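Local coordinates for protein phytase (PDB 3ZHC) that belongs to the histidine phosphatase superfamily, branch 2, as a phytase of Citrobacter braakii with a mixed beta-sheet flanked by helices, at residues B[158-161]-B[162-166]. The protein carries 2 engineered substitutions. Residues are numbered along the deposited sequence; the frame is centred on the assembly and turned at random. Where two conformers were deposited one is given.
Unlike the reference sequence in segment 158-161: Gln161 (reference Lys). Engineered in segment 162-166: Cys163 (natural residue Lys).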
# COMPACT_ATOMS: atom_id res chain seq x y z
N ASN B 158 -18.29 -24.69 4.61
CA ASN B 158 -17.80 -25.91 3.98
C ASN B 158 -16.31 -25.84 4.28
O ASN B 158 -15.56 -25.10 3.61
CB ASN B 158 -18.09 -26.01 2.48
CG ASN B 158 -17.64 -27.38 1.87
OD1 ASN B 158 -16.45 -27.75 1.91
ND2 ASN B 158 -18.60 -28.10 1.30
N THR B 159 -15.89 -26.59 5.30
CA THR B 159 -14.51 -26.53 5.84
C THR B 159 -13.35 -26.64 4.83
O THR B 159 -12.44 -25.79 4.86
CB THR B 159 -14.29 -27.59 6.97
OG1 THR B 159 -14.46 -28.91 6.43
CG2 THR B 159 -15.24 -27.37 8.10
N LEU B 160 -13.39 -27.65 3.95
CA LEU B 160 -12.32 -27.81 2.93
C LEU B 160 -12.33 -26.66 1.92
O LEU B 160 -11.28 -26.12 1.60
CB LEU B 160 -12.39 -29.18 2.20
CG LEU B 160 -11.69 -30.35 2.92
CD1 LEU B 160 -12.08 -31.71 2.31
CD2 LEU B 160 -10.14 -30.16 2.90
N GLN B 161 -13.51 -26.30 1.44
CA GLN B 161 -13.67 -25.16 0.50
C GLN B 161 -13.13 -23.84 1.10
O GLN B 161 -12.37 -23.12 0.46
CB GLN B 161 -15.14 -25.03 0.10
CG GLN B 161 -15.50 -23.87 -0.85
CD GLN B 161 -16.94 -23.98 -1.37
OE1 GLN B 161 -17.25 -24.88 -2.16
NE2 GLN B 161 -17.80 -23.08 -0.93
N VAL B 162 -13.52 -23.57 2.34
CA VAL B 162 -13.10 -22.35 3.06
C VAL B 162 -11.58 -22.32 3.35
O VAL B 162 -10.93 -21.31 3.06
CB VAL B 162 -13.94 -22.15 4.36
CG1 VAL B 162 -13.38 -21.09 5.24
CG2 VAL B 162 -15.41 -21.82 3.98
N CYS B 163 -11.02 -23.42 3.91
CA CYS B 163 -9.54 -23.49 4.19
C CYS B 163 -8.74 -23.34 2.94
O CYS B 163 -7.83 -22.53 2.89
CB CYS B 163 -9.11 -24.80 4.94
SG CYS B 163 -8.56 -24.58 6.72
N ASN B 164 -9.10 -24.12 1.91
CA ASN B 164 -8.42 -24.05 0.62
C ASN B 164 -8.51 -22.67 -0.04
O ASN B 164 -7.55 -22.21 -0.62
CB ASN B 164 -8.93 -25.13 -0.32
CG ASN B 164 -8.46 -26.53 0.07
OD1 ASN B 164 -7.28 -26.76 0.28
ND2 ASN B 164 -9.38 -27.46 0.16
N ALA B 165 -9.68 -22.02 0.08
CA ALA B 165 -9.89 -20.66 -0.46
C ALA B 165 -8.96 -19.64 0.23
O ALA B 165 -8.34 -18.80 -0.44
CB ALA B 165 -11.34 -20.25 -0.32
N ILE B 166 -8.87 -19.73 1.55
CA ILE B 166 -7.94 -18.87 2.33
C ILE B 166 -6.50 -19.23 1.96
O ILE B 166 -5.67 -18.35 1.79
CB ILE B 166 -8.14 -19.01 3.84
CG1 ILE B 166 -9.55 -18.61 4.27
CG2 ILE B 166 -7.10 -18.12 4.62
CD1 ILE B 166 -9.95 -19.21 5.59
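With CG set opposite its own carbonyl carbon and next to the backbone N (chi1 -72°), Asn164 turns its amide back one helical turn toward Leu160, and ND2 comes to rest 2.7 Å from Leu160 O. The two side chains run side by side in the same direction, Leu160 CD2 lying 3.9 Å from Asn164 ND2, which gives the amide a methyl neighbour on an exposed side of the helix. The backbone N-H of Asn164 is donated to Leu160 O, at 3.0 Å. In Val162, CG1 is the branch trans to the backbone N (chi1 169°), which places CG2 beside that N and brings it to 3.3 Å from Asn158 O. That same carbonyl receives Val162 N at 2.8 Å, with a nearly straight N-H...O angle of 167°, the first i to i+4 bond of this helix. The same i to i+4 pattern continues from Cys163 N to Thr159 O and, more bent, from Ala165 N to Gln161 O. Asn158 is at the N-cap position; in the conformer given, its OD1 accepts Gln161 N at 3.3 Å, a weak bond, straight but long, that engages an amide of the first turn, where no preceding helical carbonyl is available. Together these bonds identify the start of an alpha-helix. Cys163, an engineered residue, has its CB 3.5 Å from Thr159 O, while its SG forms a disulfide with Cys221, tying helix 159-169 covalently to strand 220-222. Buried Val162 meets Glu283 and Val284 of helix 282-301 and Val226 of strand 225-227; Ile166, one turn later, also packs against Val284 and Val226, so this flank of the helix faces both elements.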